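Pumilio homolog 23 (Arabidopsis thaliana, PDB 5WZJ) binds RNA sequence-specifically through pumilio repeats, recognises an 18S rRNA sequence, and probably regulates translation and mRNA stability. Local coordinates at residues 446-451 against 473-478; 82-87 against 128-133. One frame throughout, in Å; residues are numbered along the deposited sequence. Where two conformers were deposited one is given.

Contact 1: residues 446-451 against 473-478; sequences PYITSL and EAFLAS. With nucleotides of chain B.
The phenyl ring of Phe475 carries this contact, with Leu451 over one face and Ile448 meeting the ring farther out, at CE1. Methyl CD2 of Leu451 lies above the inner end of the ring, 3.4 Å from Phe475 CG. It also reaches back to the stem of the same side chain, at 3.5 Å from Phe475 CB, so the methyl sits over the root of the ring. Ile448 offers its branch methyl, CG2 standing 4.1 Å from Phe475 CE1, and the two side chains cross at about a right angle. The ring is carried out to both residues because Phe475 CG is anti to its own backbone N (chi1 164°). No hydrogen bond crosses between 446-451 and 473-478, and the join is purely apolar.

Just beyond Phe475 the backbone is tied locally: Ser478 OG donates to Phe475 O at 2.6 Å, in the carbonyl plane and on a lone pair, while Ser478 N binds that oxygen too.

Two residues before Phe475, Glu473 leads off in a widely different direction and reads guanine G2 of chain B from Pumilio repeat 7, through the base's Watson-Crick edge. N1 of G2 donates to Glu473 OE1 at 2.8 Å with an N-H...O angle of 165°. N2 of G2 reaches Glu473 OE2, also at 2.8 Å, but less straight (148°). Lys511 pairs with OE1 and Thr508 with OE2, so a second shell steadies the carboxylate. With an alanine in place of Glu473, N1 and N2 of the guanine would probably lose these acceptors and Lys511 this salt-bridge mate.

Helix 398-403 meets Leu451 through Leu399, whereas helix 482-490 closes on all three apolar residues, with Gln484 on Ile448, Lys485 on Phe475 and Leu488 on Leu451.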
loop_
_atom_site.group_PDB
_atom_site.type_symbol
_atom_site.label_atom_id
_atom_site.label_comp_id
_atom_site.label_asym_id
_atom_site.label_seq_id
_atom_site.Cartn_x
_atom_site.Cartn_y
_atom_site.Cartn_z
ATOM N N PRO A 446 -11.490 20.889 -20.396
ATOM C CA PRO A 446 -12.727 20.088 -20.434
ATOM C C PRO A 446 -13.139 19.553 -19.068
ATOM O O PRO A 446 -14.343 19.439 -18.796
ATOM C CB PRO A 446 -12.379 18.941 -21.395
ATOM C CG PRO A 446 -11.211 19.427 -22.193
ATOM C CD PRO A 446 -10.452 20.343 -21.295
ATOM N N TYR A 447 -12.178 19.225 -18.195
ATOM C CA TYR A 447 -12.537 18.684 -16.885
ATOM C C TYR A 447 -13.078 19.772 -15.974
ATOM O O TYR A 447 -14.059 19.551 -15.252
ATOM C CB TYR A 447 -11.326 18.001 -16.234
ATOM C CG TYR A 447 -10.796 16.850 -17.042
ATOM C CD1 TYR A 447 -9.901 17.074 -18.089
ATOM C CD2 TYR A 447 -11.192 15.537 -16.778
ATOM C CE1 TYR A 447 -9.403 16.033 -18.837
ATOM C CE2 TYR A 447 -10.700 14.473 -17.540
ATOM C CZ TYR A 447 -9.797 14.738 -18.569
ATOM O OH TYR A 447 -9.281 13.714 -19.341
ATOM N N ILE A 448 -12.444 20.951 -15.990
ATOM C CA ILE A 448 -12.905 22.069 -15.167
ATOM C C ILE A 448 -14.304 22.498 -15.593
ATOM O O ILE A 448 -15.185 22.739 -14.753
ATOM C CB ILE A 448 -11.916 23.246 -15.255
ATOM C CG1 ILE A 448 -10.582 22.885 -14.603
ATOM C CG2 ILE A 448 -12.502 24.491 -14.600
ATOM C CD1 ILE A 448 -9.441 23.824 -14.986
ATOM N N THR A 449 -14.528 22.612 -16.907
ATOM C CA THR A 449 -15.853 23.004 -17.384
ATOM C C THR A 449 -16.896 21.952 -17.019
ATOM O O THR A 449 -17.983 22.287 -16.536
ATOM C CB THR A 449 -15.823 23.245 -18.900
ATOM O OG1 THR A 449 -15.158 24.493 -19.165
ATOM C CG2 THR A 449 -17.235 23.296 -19.461
ATOM N N SER A 450 -16.562 20.672 -17.202
ATOM C CA SER A 450 -17.522 19.609 -16.913
ATOM C C SER A 450 -17.862 19.560 -15.430
ATOM O O SER A 450 -19.036 19.414 -15.060
ATOM C CB SER A 450 -16.966 18.262 -17.382
ATOM O OG SER A 450 -17.842 17.188 -17.051
ATOM N N LEU A 451 -16.850 19.675 -14.561
ATOM C CA LEU A 451 -17.119 19.624 -13.124
ATOM C C LEU A 451 -17.937 20.829 -12.674
ATOM O O LEU A 451 -18.907 20.681 -11.919
ATOM C CB LEU A 451 -15.814 19.555 -12.323
ATOM C CG LEU A 451 -15.994 19.546 -10.792
ATOM C CD1 LEU A 451 -16.646 18.248 -10.313
ATOM C CD2 LEU A 451 -14.669 19.748 -10.060
ATOM N N GLU A 473 -12.197 18.264 -3.716
ATOM C CA GLU A 473 -11.120 18.904 -2.968
ATOM C C GLU A 473 -9.891 19.108 -3.839
ATOM O O GLU A 473 -9.196 20.121 -3.710
ATOM C CB GLU A 473 -10.775 18.079 -1.720
ATOM C CG GLU A 473 -11.847 18.173 -0.631
ATOM C CD GLU A 473 -11.686 17.121 0.457
ATOM O OE1 GLU A 473 -10.563 16.595 0.638
ATOM O OE2 GLU A 473 -12.694 16.815 1.120
ATOM N N ALA A 474 -9.607 18.160 -4.733
ATOM C CA ALA A 474 -8.490 18.348 -5.651
ATOM C C ALA A 474 -8.753 19.521 -6.594
ATOM O O ALA A 474 -7.842 20.304 -6.892
ATOM C CB ALA A 474 -8.234 17.057 -6.439
ATOM N N PHE A 475 -9.992 19.654 -7.081
ATOM C CA PHE A 475 -10.348 20.822 -7.889
ATOM C C PHE A 475 -10.181 22.120 -7.103
ATOM O O PHE A 475 -9.644 23.102 -7.622
ATOM C CB PHE A 475 -11.785 20.694 -8.395
ATOM C CG PHE A 475 -12.371 21.987 -8.913
ATOM C CD1 PHE A 475 -11.961 22.513 -10.127
ATOM C CD2 PHE A 475 -13.371 22.643 -8.205
ATOM C CE1 PHE A 475 -12.516 23.695 -10.617
ATOM C CE2 PHE A 475 -13.938 23.822 -8.689
ATOM C CZ PHE A 475 -13.491 24.354 -9.891
ATOM N N LEU A 476 -10.650 22.149 -5.855
ATOM C CA LEU A 476 -10.501 23.351 -5.033
ATOM C C LEU A 476 -9.037 23.726 -4.820
ATOM O O LEU A 476 -8.713 24.916 -4.682
ATOM C CB LEU A 476 -11.209 23.149 -3.691
ATOM C CG LEU A 476 -12.742 23.095 -3.809
ATOM C CD1 LEU A 476 -13.366 22.994 -2.437
ATOM C CD2 LEU A 476 -13.269 24.340 -4.525
ATOM N N ALA A 477 -8.138 22.738 -4.801
ATOM C CA ALA A 477 -6.710 23.002 -4.671
ATOM C C ALA A 477 -6.019 23.247 -6.005
ATOM O O ALA A 477 -4.831 23.564 -6.009
ATOM C CB ALA A 477 -6.022 21.829 -3.957
ATOM N N SER A 478 -6.716 23.095 -7.132
ATOM C CA SER A 478 -6.090 23.233 -8.440
ATOM C C SER A 478 -5.805 24.704 -8.732
ATOM O O SER A 478 -6.153 25.594 -7.956
ATOM C CB SER A 478 -6.995 22.649 -9.525
ATOM O OG SER A 478 -8.132 23.481 -9.717
ATOM P P G B 2 -9.483 8.737 9.903
ATOM O OP1 G B 2 -9.407 7.280 10.176
ATOM O OP2 G B 2 -8.249 9.559 9.887
ATOM O "O5'" G B 2 -10.187 8.878 8.480
ATOM C "C5'" G B 2 -11.578 8.635 8.325
ATOM C "C4'" G B 2 -12.012 8.869 6.899
ATOM O "O4'" G B 2 -11.888 10.267 6.558
ATOM C "C3'" G B 2 -11.202 8.144 5.837
ATOM O "O3'" G B 2 -11.693 6.824 5.668
ATOM C "C2'" G B 2 -11.374 9.017 4.586
ATOM O "O2'" G B 2 -12.494 8.588 3.822
ATOM C "C1'" G B 2 -11.678 10.406 5.177
ATOM N N9 G B 2 -10.639 11.426 4.932
ATOM C C8 G B 2 -9.372 11.585 5.457
ATOM N N7 G B 2 -8.755 12.648 4.990
ATOM C C5 G B 2 -9.675 13.219 4.109
ATOM C C6 G B 2 -9.605 14.380 3.290
ATOM O O6 G B 2 -8.671 15.175 3.168
ATOM N N1 G B 2 -10.774 14.575 2.556
ATOM C C2 G B 2 -11.873 13.759 2.591
ATOM N N2 G B 2 -12.909 14.106 1.821
ATOM N N3 G B 2 -11.962 12.677 3.352
ATOM C C4 G B 2 -10.835 12.476 4.071
#

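Contact 2: residues 82-87 against 128-133; sequences SFIRNS and LHSICK
Beside the contact of Ile84 with Ile131, the carbonyl oxygen of Phe83 is gripped twice by one residue. Ser87 N reaches Phe83 O at 2.9 Å, and Ser87 OG reaches the same Phe83 O at 3.0 Å. The two donors come from opposite faces of the carbonyl plane, the hydroxyl tilted 31° from it. The same serine lays its CB over one face of the Phe83 ring, offset toward the rim.

Across the contact, Ile84 does most of the touching. Its CG1 lies beside the backbone N (chi1 -67°), which leaves the branch methyl CG2 anti to that N and facing helix 121-137. There CG2 of Ile84 meets the far end of Ile131 at CD1, 3.5 Å away, with CG1 of Ile131 scarcely farther. The local axes are 9.0 Å apart and only 25° from parallel, so the helices run nearly side by side, in keeping with the stacked helices of a right-handed pumilio superhelix. Segment 82-87 spans the boundary between Pumilio repeats 1 and 2, and Lys133 begins repeat 3.

Ser130 fills the position next to Ile131, and its OG comes 3.8 Å from Ile84 CG2, a van der Waals neighbour. That hydroxyl spends its polarity within its own helix, on Ala127 O. At the exposed margin Arg85 adds a little cover near Ser130, while its NH2 makes a weak bond to Ser82 OG. Ile131 also touches Leu155 of helix 146-160; on another flank of helix 77-87, Glu55 of helix 55-59 touches Phe83 and Ser87.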
loop_
_atom_site.group_PDB
_atom_site.type_symbol
_atom_site.label_atom_id
_atom_site.label_comp_id
_atom_site.label_asym_id
_atom_site.label_seq_id
_atom_site.Cartn_x
_atom_site.Cartn_y
_atom_site.Cartn_z
ATOM N N SER A 82 18.770 -18.091 24.562
ATOM C CA SER A 82 19.075 -19.480 24.885
ATOM C C SER A 82 18.075 -20.427 24.230
ATOM O O SER A 82 18.454 -21.498 23.740
ATOM C CB SER A 82 19.093 -19.669 26.403
ATOM O OG SER A 82 20.027 -18.794 27.010
ATOM N N PHE A 83 16.794 -20.050 24.203
ATOM C CA PHE A 83 15.802 -20.885 23.533
ATOM C C PHE A 83 16.100 -20.981 22.044
ATOM O O PHE A 83 16.060 -22.065 21.456
ATOM C CB PHE A 83 14.387 -20.349 23.739
ATOM C CG PHE A 83 13.371 -21.069 22.899
ATOM C CD1 PHE A 83 12.814 -22.255 23.346
ATOM C CD2 PHE A 83 13.028 -20.603 21.632
ATOM C CE1 PHE A 83 11.911 -22.943 22.569
ATOM C CE2 PHE A 83 12.123 -21.292 20.853
ATOM C CZ PHE A 83 11.561 -22.459 21.325
ATOM N N ILE A 84 16.382 -19.840 21.418
ATOM C CA ILE A 84 16.699 -19.818 19.994
ATOM C C ILE A 84 17.937 -20.654 19.704
ATOM O O ILE A 84 17.967 -21.439 18.745
ATOM C CB ILE A 84 16.877 -18.364 19.526
ATOM C CG1 ILE A 84 15.536 -17.623 19.597
ATOM C CG2 ILE A 84 17.512 -18.330 18.141
ATOM C CD1 ILE A 84 15.627 -16.119 19.256
ATOM N N ARG A 85 18.978 -20.506 20.532
ATOM C CA ARG A 85 20.201 -21.272 20.331
ATOM C C ARG A 85 19.945 -22.763 20.474
ATOM O O ARG A 85 20.431 -23.565 19.665
ATOM C CB ARG A 85 21.280 -20.816 21.319
ATOM C CG ARG A 85 22.522 -21.711 21.338
ATOM C CD ARG A 85 23.676 -21.110 22.148
ATOM N NE ARG A 85 23.370 -21.012 23.573
ATOM C CZ ARG A 85 23.003 -19.889 24.190
ATOM N NH1 ARG A 85 22.897 -18.748 23.511
ATOM N NH2 ARG A 85 22.748 -19.905 25.494
ATOM N N ASN A 86 19.171 -23.158 21.493
ATOM C CA ASN A 86 18.912 -24.577 21.726
ATOM C C ASN A 86 17.959 -25.170 20.697
ATOM O O ASN A 86 17.954 -26.387 20.503
ATOM C CB ASN A 86 18.342 -24.800 23.131
ATOM C CG ASN A 86 19.393 -24.609 24.233
ATOM O OD1 ASN A 86 19.207 -23.826 25.171
ATOM N ND2 ASN A 86 20.497 -25.334 24.120
ATOM N N SER A 87 17.135 -24.357 20.050
ATOM C CA SER A 87 16.190 -24.886 19.076
ATOM C C SER A 87 16.662 -24.715 17.634
ATOM O O SER A 87 15.926 -25.082 16.711
ATOM C CB SER A 87 14.825 -24.220 19.261
ATOM O OG SER A 87 14.892 -22.863 18.866
ATOM N N LEU A 128 20.320 -14.441 15.685
ATOM C CA LEU A 128 20.010 -14.443 14.259
ATOM C C LEU A 128 20.974 -15.336 13.483
ATOM O O LEU A 128 20.561 -16.069 12.576
ATOM C CB LEU A 128 20.037 -13.020 13.713
ATOM C CG LEU A 128 18.969 -12.103 14.304
ATOM C CD1 LEU A 128 19.223 -10.681 13.881
ATOM C CD2 LEU A 128 17.575 -12.544 13.854
ATOM N N HIS A 129 22.262 -15.311 13.832
ATOM C CA HIS A 129 23.212 -16.143 13.101
ATOM C C HIS A 129 22.858 -17.622 13.213
ATOM O O HIS A 129 22.869 -18.350 12.212
ATOM C CB HIS A 129 24.641 -15.904 13.588
ATOM C CG HIS A 129 25.659 -16.716 12.845
ATOM N ND1 HIS A 129 26.039 -16.427 11.550
ATOM C CD2 HIS A 129 26.340 -17.833 13.196
ATOM C CE1 HIS A 129 26.934 -17.311 11.148
ATOM N NE2 HIS A 129 27.130 -18.179 12.126
ATOM N N SER A 130 22.529 -18.091 14.421
ATOM C CA SER A 130 22.224 -19.512 14.571
ATOM C C SER A 130 21.014 -19.901 13.721
ATOM O O SER A 130 20.993 -20.978 13.114
ATOM C CB SER A 130 22.007 -19.858 16.050
ATOM O OG SER A 130 20.903 -19.151 16.576
ATOM N N ILE A 131 20.032 -19.004 13.613
ATOM C CA ILE A 131 18.834 -19.275 12.819
ATOM C C ILE A 131 19.154 -19.231 11.327
ATOM O O ILE A 131 18.750 -20.114 10.562
ATOM C CB ILE A 131 17.721 -18.269 13.180
ATOM C CG1 ILE A 131 17.231 -18.476 14.602
ATOM C CG2 ILE A 131 16.523 -18.403 12.244
ATOM C CD1 ILE A 131 16.178 -17.443 14.989
ATOM N N CYS A 132 19.848 -18.181 10.877
ATOM C CA CYS A 132 20.099 -18.038 9.443
ATOM C C CYS A 132 20.976 -19.164 8.919
ATOM O O CYS A 132 20.807 -19.612 7.774
ATOM C CB CYS A 132 20.748 -16.683 9.146
ATOM S SG CYS A 132 19.654 -15.248 9.416
ATOM N N LYS A 133 21.905 -19.639 9.748
ATOM C CA LYS A 133 22.827 -20.679 9.314
ATOM C C LYS A 133 22.092 -21.980 9.006
ATOM O O LYS A 133 22.370 -22.625 7.989
ATOM C CB LYS A 133 23.893 -20.880 10.385
ATOM C CG LYS A 133 25.039 -21.777 10.003
ATOM C CD LYS A 133 26.215 -21.470 10.927
ATOM C CE LYS A 133 27.010 -22.718 11.281
ATOM N NZ LYS A 133 27.620 -23.337 10.079
#

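Overall arrangement
Contacts 1 and 2 lie on opposite sides of the chain's centre, their own centres about 59 Å apart and their nearest atoms about 43 Å, so neither touches the other. They share no helix, yet both join helices of the same pumilio-repeat array by apolar side chains without a hydrogen bond across. In contact 1 all touching residues are buried and an aromatic ring is the main surface; contact 2 is partly buried and aliphatic, with a serine within it and an exposed arginine at its edge. Their relation to RNA differs as well: helix 468-477 carries a base-reading carboxylate, whereas 82-87 and 128-133 stay about 12 Å from the nucleic acid at the nearest atom.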